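Local coordinates for protein photoreceptor-histidine kinase BphP (Stigmatella aurantiaca DW4/3-1, PDB 6BAF) that probably senses red and far-red light through a bound bilin chromophore held in its PAS-GAF chromophore-binding region, and passes the signal on as a histidine kinase, at residues A[21-26]-A[67-72]; A[51-56]-A[63-68]; A[131-136]-A[294-299]; A[152-157]-A[288-293]. All coordinates share one frame; numbering follows the deposited sequence. Where two conformers were deposited one is given.

Contact 1 of 4, residues A[21-26]-A[67-72]; sequences LVLSEP and ADLRSA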
loop_
_atom_site.group_PDB
_atom_site.type_symbol
_atom_site.label_atom_id
_atom_site.label_comp_id
_atom_site.label_asym_id
_atom_site.label_seq_id
_atom_site.Cartn_x
_atom_site.Cartn_y
_atom_site.Cartn_z
ATOM N N LEU A 21 -25.723 8.985 2.954
ATOM C CA LEU A 21 -26.170 10.261 3.497
ATOM C C LEU A 21 -25.646 11.391 2.621
ATOM O O LEU A 21 -24.553 11.291 2.065
ATOM C CB LEU A 21 -25.647 10.456 4.918
ATOM C CG LEU A 21 -25.882 9.321 5.909
ATOM C CD1 LEU A 21 -25.176 9.679 7.199
ATOM C CD2 LEU A 21 -27.394 9.089 6.154
ATOM N N VAL A 22 -26.417 12.477 2.481
ATOM C CA VAL A 22 -25.900 13.725 1.925
ATOM C C VAL A 22 -25.885 14.760 3.043
ATOM O O VAL A 22 -26.838 14.854 3.829
ATOM C CB VAL A 22 -26.715 14.221 0.729
ATOM C CG1 VAL A 22 -26.163 15.537 0.252
ATOM C CG2 VAL A 22 -26.713 13.184 -0.415
ATOM N N LEU A 23 -24.787 15.511 3.131
ATOM C CA LEU A 23 -24.483 16.427 4.222
ATOM C C LEU A 23 -24.345 17.845 3.692
ATOM O O LEU A 23 -23.661 18.080 2.679
ATOM C CB LEU A 23 -23.173 16.033 4.910
ATOM C CG LEU A 23 -23.031 14.599 5.430
ATOM C CD1 LEU A 23 -21.614 14.420 5.970
ATOM C CD2 LEU A 23 -23.981 14.391 6.517
ATOM N N SER A 24 -24.946 18.809 4.388
ATOM C CA SER A 24 -24.704 20.166 3.917
ATOM C C SER A 24 -23.309 20.624 4.329
ATOM O O SER A 24 -22.710 20.104 5.268
ATOM C CB SER A 24 -25.722 21.144 4.500
ATOM O OG SER A 24 -25.493 21.256 5.902
ATOM N N GLU A 25 -22.844 21.680 3.685
ATOM C CA GLU A 25 -21.557 22.250 4.033
ATOM C C GLU A 25 -21.749 23.727 4.254
ATOM O O GLU A 25 -22.284 24.401 3.372
ATOM C CB GLU A 25 -20.556 22.016 2.905
ATOM C CG GLU A 25 -20.556 20.564 2.391
ATOM C CD GLU A 25 -19.604 20.371 1.204
ATOM O OE1 GLU A 25 -20.067 20.458 0.025
ATOM O OE2 GLU A 25 -18.392 20.167 1.456
ATOM N N PRO A 26 -21.222 24.267 5.367
ATOM C CA PRO A 26 -20.308 23.598 6.313
ATOM C C PRO A 26 -20.986 22.919 7.460
ATOM O O PRO A 26 -20.316 22.330 8.327
ATOM C CB PRO A 26 -19.455 24.753 6.851
ATOM C CG PRO A 26 -20.422 25.916 6.866
ATOM C CD PRO A 26 -21.222 25.733 5.547
ATOM N N ALA A 67 -14.020 17.396 11.260
ATOM C CA ALA A 67 -12.849 18.045 10.664
ATOM C C ALA A 67 -12.497 17.442 9.310
ATOM O O ALA A 67 -12.195 18.179 8.353
ATOM C CB ALA A 67 -11.659 17.946 11.619
ATOM N N ASP A 68 -12.536 16.102 9.197
ATOM C CA ASP A 68 -12.239 15.449 7.914
ATOM C C ASP A 68 -13.289 15.785 6.849
ATOM O O ASP A 68 -12.949 16.073 5.698
ATOM C CB ASP A 68 -12.162 13.929 8.086
ATOM C CG ASP A 68 -10.977 13.479 8.964
ATOM O OD1 ASP A 68 -10.016 14.282 9.162
ATOM O OD2 ASP A 68 -11.019 12.308 9.444
ATOM N N LEU A 69 -14.576 15.691 7.202
ATOM C CA LEU A 69 -15.645 15.969 6.234
ATOM C C LEU A 69 -15.585 17.389 5.704
ATOM O O LEU A 69 -15.962 17.636 4.545
ATOM C CB LEU A 69 -17.000 15.755 6.880
ATOM C CG LEU A 69 -17.772 14.451 6.841
ATOM C CD1 LEU A 69 -17.337 13.455 5.769
ATOM C CD2 LEU A 69 -17.994 13.855 8.198
ATOM N N ARG A 70 -15.122 18.341 6.520
ATOM C CA ARG A 70 -14.949 19.725 6.064
ATOM C C ARG A 70 -13.620 19.958 5.370
ATOM O O ARG A 70 -13.367 21.065 4.886
ATOM C CB ARG A 70 -15.066 20.688 7.251
ATOM C CG ARG A 70 -16.468 20.795 7.774
ATOM C CD ARG A 70 -16.515 21.344 9.196
ATOM N NE ARG A 70 -17.906 21.523 9.591
ATOM C CZ ARG A 70 -18.348 21.364 10.828
ATOM N NH1 ARG A 70 -17.496 21.030 11.785
ATOM N NH2 ARG A 70 -19.641 21.527 11.110
ATOM N N SER A 71 -12.766 18.944 5.309
ATOM C CA SER A 71 -11.367 19.200 5.003
ATOM C C SER A 71 -11.177 19.608 3.560
ATOM O O SER A 71 -10.430 20.549 3.277
ATOM C CB SER A 71 -10.503 17.980 5.296
ATOM O OG SER A 71 -9.312 18.110 4.545
ATOM N N ALA A 72 -11.796 18.893 2.626
ATOM C CA ALA A 72 -11.447 19.194 1.238
ATOM C C ALA A 72 -9.944 19.047 1.040
ATOM O O ALA A 72 -9.215 20.025 1.181
ATOM C CB ALA A 72 -11.911 20.600 0.823
#
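Pro-26 O is held by two nitrogens of one arginine: Arg-70 NE donates to Pro-26 O at 2.8 Å, and Arg-70 NH2 donates to the same Pro-26 O at 3.0 Å. The N-H...O angles of 152° and 141° show that neither bond is straight, as expected when two N-H groups of one guanidinium converge side-on on a single oxygen. That oxygen lies at the edge of the guanidinium, in its plane. The NE donor sits in the carbonyl plane and the NH2 donor is tilted from it. An extended run from CG to NE carries the group out from the end of helix 59-69 to the turn, where a cis peptide bond precedes Pro-26. Twofold bonding to one acceptor should hinder rotation of the guanidinium about its last torsions. Arg-70 NH1 has a further, weak and long ion pair with Glu-66.

Next to this exposed polar grip, a buried apolar pair adds to the contact. Leu-23 CD1 meets Leu-69 CG at 3.9 Å, the two side chains crossing at about a right angle. Leu-23 has its CG beside the backbone N (chi1 -54°), on a CB directed toward the helix, which brings CD1 to Leu-69. Ala-97 of strand 90-100 also touches Leu-69. The contact thus lays the C-terminal end of helix 59-69 against strand 19-23 and its following turn, the helix-on-antiparallel-sheet packing of a PAS fold.

Contact 2 of 4, residues A[51-56]-A[63-68]; sequences APLGHF and EPLEAD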
loop_
_atom_site.group_PDB
_atom_site.type_symbol
_atom_site.label_atom_id
_atom_site.label_comp_id
_atom_site.label_asym_id
_atom_site.label_seq_id
_atom_site.Cartn_x
_atom_site.Cartn_y
_atom_site.Cartn_z
ATOM N N ALA A 51 -31.265 16.690 10.735
ATOM C CA ALA A 51 -30.443 16.639 11.937
ATOM C C ALA A 51 -28.971 16.836 11.563
ATOM O O ALA A 51 -28.550 16.434 10.470
ATOM C CB ALA A 51 -30.623 15.288 12.640
ATOM N N PRO A 52 -28.173 17.446 12.445
ATOM C CA PRO A 52 -26.724 17.536 12.190
ATOM C C PRO A 52 -26.056 16.187 12.437
ATOM O O PRO A 52 -26.421 15.460 13.366
ATOM C CB PRO A 52 -26.245 18.582 13.208
ATOM C CG PRO A 52 -27.188 18.397 14.378
ATOM C CD PRO A 52 -28.534 17.945 13.792
ATOM N N LEU A 53 -25.090 15.849 11.579
ATOM C CA LEU A 53 -24.388 14.564 11.680
ATOM C C LEU A 53 -23.890 14.296 13.099
ATOM O O LEU A 53 -24.042 13.189 13.622
ATOM C CB LEU A 53 -23.204 14.550 10.708
ATOM C CG LEU A 53 -22.676 13.263 10.051
ATOM C CD1 LEU A 53 -21.154 13.251 10.018
ATOM C CD2 LEU A 53 -23.232 12.006 10.628
ATOM N N GLY A 54 -23.277 15.300 13.726
ATOM C CA GLY A 54 -22.657 15.105 15.020
ATOM C C GLY A 54 -23.584 14.530 16.075
ATOM O O GLY A 54 -23.132 13.861 17.003
ATOM N N HIS A 55 -24.888 14.760 15.938
ATOM C CA HIS A 55 -25.840 14.252 16.914
ATOM C C HIS A 55 -25.795 12.731 17.045
ATOM O O HIS A 55 -26.187 12.198 18.090
ATOM C CB HIS A 55 -27.249 14.723 16.521
ATOM C CG HIS A 55 -28.336 14.173 17.392
ATOM N ND1 HIS A 55 -29.274 13.268 16.931
ATOM C CD2 HIS A 55 -28.635 14.391 18.694
ATOM C CE1 HIS A 55 -30.103 12.950 17.912
ATOM N NE2 HIS A 55 -29.739 13.620 18.990
ATOM N N PHE A 56 -25.346 12.021 16.010
ATOM C CA PHE A 56 -25.360 10.562 15.965
ATOM C C PHE A 56 -23.977 9.932 16.182
ATOM O O PHE A 56 -23.863 8.702 16.181
ATOM C CB PHE A 56 -25.915 10.090 14.616
ATOM C CG PHE A 56 -27.264 10.675 14.264
ATOM C CD1 PHE A 56 -28.445 10.086 14.741
ATOM C CD2 PHE A 56 -27.361 11.797 13.431
ATOM C CE1 PHE A 56 -29.690 10.615 14.404
ATOM C CE2 PHE A 56 -28.618 12.339 13.090
ATOM C CZ PHE A 56 -29.779 11.752 13.576
ATOM N N GLU A 63 -15.411 15.218 16.706
ATOM C CA GLU A 63 -14.568 16.314 16.234
ATOM C C GLU A 63 -13.637 15.929 15.086
ATOM O O GLU A 63 -13.581 16.681 14.097
ATOM C CB GLU A 63 -13.773 16.870 17.419
ATOM C CG GLU A 63 -12.883 18.046 17.061
ATOM C CD GLU A 63 -11.527 17.993 17.790
ATOM O OE1 GLU A 63 -11.407 18.631 18.880
ATOM O OE2 GLU A 63 -10.577 17.323 17.267
ATOM N N PRO A 64 -12.876 14.822 15.144
ATOM C CA PRO A 64 -12.014 14.490 13.996
ATOM C C PRO A 64 -12.807 14.150 12.747
ATOM O O PRO A 64 -12.396 14.509 11.635
ATOM C CB PRO A 64 -11.211 13.281 14.494
ATOM C CG PRO A 64 -11.366 13.280 15.951
ATOM C CD PRO A 64 -12.708 13.841 16.230
ATOM N N LEU A 65 -13.944 13.467 12.906
ATOM C CA LEU A 65 -14.773 13.131 11.751
ATOM C C LEU A 65 -15.306 14.392 11.073
ATOM O O LEU A 65 -15.235 14.525 9.847
ATOM C CB LEU A 65 -15.911 12.216 12.193
ATOM C CG LEU A 65 -16.971 11.945 11.132
ATOM C CD1 LEU A 65 -16.365 11.244 9.907
ATOM C CD2 LEU A 65 -18.070 11.108 11.759
ATOM N N GLU A 66 -15.828 15.339 11.857
ATOM C CA GLU A 66 -16.317 16.587 11.278
ATOM C C GLU A 66 -15.193 17.361 10.616
ATOM O O GLU A 66 -15.377 17.941 9.534
ATOM C CB GLU A 66 -16.992 17.444 12.355
ATOM C CG GLU A 66 -18.291 16.859 12.828
ATOM C CD GLU A 66 -18.876 17.612 14.007
ATOM O OE1 GLU A 66 -18.145 18.415 14.653
ATOM O OE2 GLU A 66 -20.079 17.395 14.285
ATOM N N ALA A 67 -14.020 17.396 11.260
ATOM C CA ALA A 67 -12.849 18.045 10.664
ATOM C C ALA A 67 -12.497 17.442 9.310
ATOM O O ALA A 67 -12.195 18.179 8.353
ATOM C CB ALA A 67 -11.659 17.946 11.619
ATOM N N ASP A 68 -12.536 16.102 9.197
ATOM C CA ASP A 68 -12.239 15.449 7.914
ATOM C C ASP A 68 -13.289 15.785 6.849
ATOM O O ASP A 68 -12.949 16.073 5.698
ATOM C CB ASP A 68 -12.162 13.929 8.086
ATOM C CG ASP A 68 -10.977 13.479 8.964
ATOM O OD1 ASP A 68 -10.016 14.282 9.162
ATOM O OD2 ASP A 68 -11.019 12.308 9.444
HETATM O O HOH W 1 -22.406 18.170 13.350
#
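Leu-53 and Leu-65 point toward one another and cross at about a right angle, so that one methyl from each makes the meeting: Leu-53 CD1 lies 4.1 Å from Leu-65 CD2. In both residues CG stands opposite the backbone N (chi1 -150° and 172°), which brings the branched ends together between the loop and the helix. Both leucines are buried, and Leu-65 continues onto Leu-80 and Val-82 of strand 80-85.

Glu-66, one residue further along the helix, reaches the loop differently. Its chain is extended beyond CG and brings OE2 alongside Gly-54, with Glu-66 OE2 3.5 Å from Gly-54 CA. A CB on Gly-54 would fall too close to this oxygen, so the approach depends on the missing side chain. The polar link is made by water: Gly-54 N donates to the water oxygen at 3.0 Å, and the same water donates to Glu-66 OE2 at 2.6 Å. Gly-54 O in turn accepts from Arg-62 NE, a second tie between loop and helix.

An apolar pair inside and a water bridge at the partly exposed margin therefore fasten the 51-56 loop to helix 59-69, within the helical connection that packs on the antiparallel sheet of the PAS fold.

Contact 3 of 4, residues A[131-136]-A[294-299]; sequences SRLRDA and GEVMSS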
loop_
_atom_site.group_PDB
_atom_site.type_symbol
_atom_site.label_atom_id
_atom_site.label_comp_id
_atom_site.label_asym_id
_atom_site.label_seq_id
_atom_site.Cartn_x
_atom_site.Cartn_y
_atom_site.Cartn_z
ATOM N N SER A 131 5.062 -6.951 -6.822
ATOM C CA SER A 131 6.238 -7.660 -7.320
ATOM C C SER A 131 5.841 -8.761 -8.314
ATOM O O SER A 131 6.568 -9.005 -9.287
ATOM C CB SER A 131 7.078 -8.170 -6.143
ATOM O OG SER A 131 6.439 -9.230 -5.487
ATOM N N ARG A 132 4.660 -9.370 -8.160
ATOM C CA ARG A 132 4.180 -10.273 -9.212
ATOM C C ARG A 132 3.898 -9.540 -10.532
ATOM O O ARG A 132 4.210 -10.055 -11.619
ATOM C CB ARG A 132 2.955 -11.025 -8.728
ATOM C CG ARG A 132 3.306 -12.057 -7.677
ATOM C CD ARG A 132 2.090 -12.807 -7.203
ATOM N NE ARG A 132 2.347 -13.582 -5.993
ATOM C CZ ARG A 132 1.818 -13.330 -4.793
ATOM N NH1 ARG A 132 0.980 -12.317 -4.628
ATOM N NH2 ARG A 132 2.139 -14.099 -3.748
ATOM N N LEU A 133 3.342 -8.328 -10.477
ATOM C CA LEU A 133 3.110 -7.602 -11.717
ATOM C C LEU A 133 4.432 -7.212 -12.361
ATOM O O LEU A 133 4.550 -7.187 -13.591
ATOM C CB LEU A 133 2.246 -6.354 -11.468
ATOM C CG LEU A 133 0.704 -6.526 -11.525
ATOM C CD1 LEU A 133 0.210 -7.707 -10.685
ATOM C CD2 LEU A 133 0.000 -5.194 -11.106
ATOM N N ARG A 134 5.436 -6.875 -11.552
ATOM C CA ARG A 134 6.710 -6.470 -12.142
ATOM C C ARG A 134 7.441 -7.651 -12.765
ATOM O O ARG A 134 8.156 -7.466 -13.752
ATOM C CB ARG A 134 7.590 -5.785 -11.107
ATOM C CG ARG A 134 7.009 -4.490 -10.678
ATOM C CD ARG A 134 7.918 -3.832 -9.724
ATOM N NE ARG A 134 9.137 -3.447 -10.430
ATOM C CZ ARG A 134 10.310 -3.311 -9.830
ATOM N NH1 ARG A 134 10.408 -3.533 -8.517
ATOM N NH2 ARG A 134 11.362 -2.928 -10.531
ATOM N N ASP A 135 7.201 -8.867 -12.268
ATOM C CA ASP A 135 7.780 -10.066 -12.877
ATOM C C ASP A 135 7.311 -10.308 -14.303
ATOM O O ASP A 135 7.990 -11.039 -15.030
ATOM C CB ASP A 135 7.449 -11.325 -12.057
ATOM C CG ASP A 135 8.257 -11.415 -10.749
ATOM O OD1 ASP A 135 9.269 -10.661 -10.620
ATOM O OD2 ASP A 135 7.875 -12.238 -9.861
ATOM N N ALA A 136 6.165 -9.751 -14.716
ATOM C CA ALA A 136 5.665 -9.993 -16.066
ATOM C C ALA A 136 6.586 -9.370 -17.104
ATOM O O ALA A 136 6.989 -8.209 -16.980
ATOM C CB ALA A 136 4.254 -9.416 -16.249
ATOM N N GLY A 294 -5.051 -2.274 -10.166
ATOM C CA GLY A 294 -5.512 -1.796 -11.459
ATOM C C GLY A 294 -4.820 -0.516 -11.897
ATOM O O GLY A 294 -4.465 -0.356 -13.067
ATOM N N GLU A 295 -4.625 0.421 -10.976
ATOM C CA GLU A 295 -3.839 1.607 -11.331
ATOM C C GLU A 295 -2.417 1.244 -11.732
ATOM O O GLU A 295 -1.845 1.858 -12.644
ATOM C CB GLU A 295 -3.801 2.580 -10.160
ATOM C CG GLU A 295 -5.168 3.149 -9.821
ATOM C CD GLU A 295 -5.080 4.492 -9.091
ATOM O OE1 GLU A 295 -4.172 5.340 -9.428
ATOM O OE2 GLU A 295 -5.963 4.694 -8.202
ATOM N N VAL A 296 -1.790 0.304 -11.020
ATOM C CA VAL A 296 -0.417 -0.046 -11.394
ATOM C C VAL A 296 -0.410 -0.634 -12.791
ATOM O O VAL A 296 0.306 -0.154 -13.679
ATOM C CB VAL A 296 0.213 -1.011 -10.375
ATOM C CG1 VAL A 296 1.537 -1.562 -10.956
ATOM C CG2 VAL A 296 0.420 -0.291 -9.045
ATOM N N MET A 297 -1.256 -1.644 -13.023
ATOM C CA MET A 297 -1.395 -2.189 -14.380
ATOM C C MET A 297 -1.691 -1.102 -15.395
ATOM O O MET A 297 -1.089 -1.075 -16.477
ATOM C CB MET A 297 -2.493 -3.247 -14.438
ATOM C CG MET A 297 -2.734 -3.700 -15.893
ATOM S SD MET A 297 -3.964 -5.011 -16.010
ATOM C CE MET A 297 -3.699 -5.515 -17.746
ATOM N N SER A 298 -2.584 -0.156 -15.058
ATOM C CA SER A 298 -2.857 0.905 -16.030
ATOM C C SER A 298 -1.593 1.693 -16.346
ATOM O O SER A 298 -1.368 2.079 -17.505
ATOM C CB SER A 298 -3.967 1.848 -15.539
ATOM O OG SER A 298 -5.197 1.128 -15.384
ATOM N N SER A 299 -0.750 1.946 -15.330
ATOM C CA SER A 299 0.424 2.788 -15.565
ATOM C C SER A 299 1.478 2.038 -16.369
ATOM O O SER A 299 2.172 2.652 -17.184
ATOM C CB SER A 299 0.988 3.306 -14.235
ATOM O OG SER A 299 1.502 2.225 -13.455
#
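Leu-133 CD2 makes the closest approach, lying 3.9 Å from Val-296 CG1, with the two side chains crossing obliquely. Leu-133 CD2 also comes within 4.2 Å of Met-297 N, so it rests over the backbone of helix 284-300 as well as on the valine branch. Val-296 offers CG1 because that branch stands opposite its backbone N (chi1 169°), while CG2 lies beside it.

Behind this first shell, two serines bond back into their own helix. Ser-298 OG donates to Gly-294 O at 2.8 Å from above the carbonyl plane, and Ser-298 N reaches that oxygen from the opposite face; Ser-298 OG also bonds to Met-262 N of strand 255-263. Ser-299 OG donates to Val-296 O at 2.7 Å, in plane and on a lone pair, which ties the valine's own carbonyl.

Further out, the salt bridges run between subunits, not within this chain: Arg-134 pairs with Glu-295 of the second subunit, and Glu-295 with Arg-134 of that subunit. Leu-133 also touches Leu-142 of helix 139-154, and Met-297 runs onto Cys-143 and Val-146 of that helix and Leu-261 of strand 255-263, placing the contact between helices 120-135 and 284-300, with helix 139-154 alongside and the sheet beyond.

Contact 4 of 4, residues A[152-157]-A[288-293]; sequences GLTGFD and TACEFL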
loop_
_atom_site.group_PDB
_atom_site.type_symbol
_atom_site.label_atom_id
_atom_site.label_comp_id
_atom_site.label_asym_id
_atom_site.label_seq_id
_atom_site.Cartn_x
_atom_site.Cartn_y
_atom_site.Cartn_z
ATOM N N GLY A 152 -7.144 -14.208 -6.282
ATOM C CA GLY A 152 -6.647 -14.627 -4.977
ATOM C C GLY A 152 -7.099 -13.723 -3.844
ATOM O O GLY A 152 -7.553 -14.197 -2.802
ATOM N N LEU A 153 -6.997 -12.401 -4.029
ATOM C CA LEU A 153 -7.419 -11.486 -2.959
ATOM C C LEU A 153 -8.923 -11.550 -2.681
ATOM O O LEU A 153 -9.350 -11.449 -1.523
ATOM C CB LEU A 153 -7.036 -10.051 -3.317
ATOM C CG LEU A 153 -5.537 -9.848 -3.386
ATOM C CD1 LEU A 153 -5.196 -8.514 -4.079
ATOM C CD2 LEU A 153 -4.954 -9.933 -1.957
ATOM N N THR A 154 -9.758 -11.662 -3.726
ATOM C CA THR A 154 -11.211 -11.504 -3.544
ATOM C C THR A 154 -11.922 -12.828 -3.348
ATOM O O THR A 154 -13.025 -12.874 -2.783
ATOM C CB THR A 154 -11.838 -10.820 -4.775
ATOM O OG1 THR A 154 -11.663 -11.681 -5.915
ATOM C CG2 THR A 154 -11.146 -9.500 -5.097
ATOM N N GLY A 155 -11.357 -13.918 -3.849
ATOM C CA GLY A 155 -12.140 -15.137 -3.821
ATOM C C GLY A 155 -13.202 -15.253 -4.902
ATOM O O GLY A 155 -14.043 -16.152 -4.829
ATOM N N PHE A 156 -13.202 -14.377 -5.897
ATOM C CA PHE A 156 -14.189 -14.487 -6.964
ATOM C C PHE A 156 -13.990 -15.767 -7.792
ATOM O O PHE A 156 -12.860 -16.177 -8.078
ATOM C CB PHE A 156 -14.098 -13.245 -7.863
ATOM C CG PHE A 156 -15.065 -12.130 -7.483
ATOM C CD1 PHE A 156 -16.435 -12.260 -7.727
ATOM C CD2 PHE A 156 -14.594 -10.930 -6.923
ATOM C CE1 PHE A 156 -17.355 -11.203 -7.427
ATOM C CE2 PHE A 156 -15.486 -9.869 -6.618
ATOM C CZ PHE A 156 -16.877 -10.017 -6.864
ATOM N N ASP A 157 -15.102 -16.364 -8.228
ATOM C CA ASP A 157 -15.045 -17.532 -9.109
ATOM C C ASP A 157 -14.317 -17.260 -10.404
ATOM O O ASP A 157 -13.704 -18.177 -10.961
ATOM C CB ASP A 157 -16.453 -18.030 -9.447
ATOM C CG ASP A 157 -17.118 -18.666 -8.271
ATOM O OD1 ASP A 157 -16.378 -19.306 -7.508
ATOM O OD2 ASP A 157 -18.354 -18.516 -8.063
ATOM N N THR A 288 -9.845 -1.883 -2.248
ATOM C CA THR A 288 -8.861 -0.828 -2.479
ATOM C C THR A 288 -7.515 -1.387 -2.950
ATOM O O THR A 288 -6.827 -0.763 -3.772
ATOM C CB THR A 288 -8.718 -0.042 -1.187
ATOM O OG1 THR A 288 -10.041 0.137 -0.662
ATOM C CG2 THR A 288 -8.230 1.284 -1.496
ATOM N N ALA A 289 -7.116 -2.550 -2.418
ATOM C CA ALA A 289 -5.907 -3.215 -2.901
ATOM C C ALA A 289 -6.070 -3.574 -4.369
ATOM O O ALA A 289 -5.181 -3.325 -5.203
ATOM C CB ALA A 289 -5.637 -4.462 -2.032
ATOM N N CYS A 290 -7.240 -4.092 -4.722
ATOM C CA CYS A 290 -7.458 -4.461 -6.119
ATOM C C CYS A 290 -7.458 -3.241 -7.007
ATOM O O CYS A 290 -6.848 -3.252 -8.087
ATOM C CB CYS A 290 -8.763 -5.221 -6.262
ATOM S SG CYS A 290 -8.645 -6.873 -5.574
ATOM N N GLU A 291 -8.119 -2.164 -6.579
ATOM C CA GLU A 291 -8.140 -0.972 -7.415
ATOM C C GLU A 291 -6.740 -0.386 -7.540
ATOM O O GLU A 291 -6.362 0.112 -8.608
ATOM C CB GLU A 291 -9.178 0.052 -6.881
ATOM C CG GLU A 291 -8.842 0.866 -5.607
ATOM C CD GLU A 291 -10.016 1.780 -5.134
ATOM O OE1 GLU A 291 -11.100 1.692 -5.734
ATOM O OE2 GLU A 291 -9.848 2.584 -4.177
ATOM N N PHE A 292 -5.937 -0.467 -6.473
ATOM C CA PHE A 292 -4.552 -0.005 -6.547
ATOM C C PHE A 292 -3.750 -0.814 -7.564
ATOM O O PHE A 292 -2.974 -0.256 -8.355
ATOM C CB PHE A 292 -3.925 -0.100 -5.146
ATOM C CG PHE A 292 -2.561 0.479 -5.068
ATOM C CD1 PHE A 292 -1.458 -0.273 -5.445
ATOM C CD2 PHE A 292 -2.371 1.805 -4.669
ATOM C CE1 PHE A 292 -0.177 0.281 -5.410
ATOM C CE2 PHE A 292 -1.087 2.351 -4.621
ATOM C CZ PHE A 292 -0.001 1.590 -4.999
ATOM N N LEU A 293 -3.944 -2.140 -7.584
ATOM C CA LEU A 293 -3.281 -2.959 -8.606
ATOM C C LEU A 293 -3.762 -2.618 -10.012
ATOM O O LEU A 293 -2.965 -2.641 -10.969
ATOM C CB LEU A 293 -3.504 -4.442 -8.302
ATOM C CG LEU A 293 -2.727 -4.801 -7.022
ATOM C CD1 LEU A 293 -3.006 -6.231 -6.599
ATOM C CD2 LEU A 293 -1.206 -4.507 -7.193
#
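Leu-153 and Thr-154, in the last turn of helix 139-154, pack on Cys-290 and Leu-293 of helix 284-300, in the helical layer that the GAF fold sets against its antiparallel sheet. The closest CA atoms are those of Leu-153 and Cys-290, 7.7 Å apart.

The apolar contacts centre on one methyl and one sulfur. Leu-153 CD1 touches Leu-293 CD1 at 4.0 Å, the two side chains crossing at about a right angle, and Leu-153 CD1 also lies 4.1 Å from Cys-290 SG. The sulfur sits between neighbours, since Thr-154 CG2 approaches Cys-290 SG more closely still, at 3.7 Å. Leu-153 CG and Cys-290 SG both stand beside their backbone N, on CB atoms that point toward the partner segment, which brings CD1 and SG together. Ala-125 of helix 120-135 touches Leu-153, while Ile-259 and Met-257 of strand 255-263 touch Cys-290 and Thr-154, so both the third helix and the sheet border this apolar cluster.

The polar bonds of Thr-154 tie its own helix end to the loop that follows. Thr-154 OG1 bonds with Val-150 O one turn back and also accepts from the chain ahead. Gly-155 leaves the helix there with positive phi, at backbone angles where a CB would jam against the preceding carbonyl oxygen. A valine in place of Thr-154 would probably leave both the amide of Phe-156 and Val-150 O without their hydroxyl partner, setting the turn freer to move. The bond to that amide closes an ST turn: Phe-156 N donates to Thr-154 OG1 at 3.1 Å, nearly straight at 161°.

How the contacts relate
Contacts 1 and 2 both use helix 59-69 and belong to the PAS region; they join through Leu-53, whose CD1 lies 3.7 Å from Leu-69 CD2. Contacts 3 and 4 share helix 284-300 and touch where Leu-133 CD2 meets Leu-293 O at 3.9 Å, with contact 4 nested inside the chain loop that contact 3 closes. The PAS pair is partly buried and combines leucine packing with polar links, a direct arginine grip in one and a water in the other. Contacts 3 and 4 are buried and meet across the helices through apolar groups, their polar bonds remaining within each segment or going outside. Both also adjoin the second subunit. Centres of contacts 1 and 4 stand about 30 Å apart.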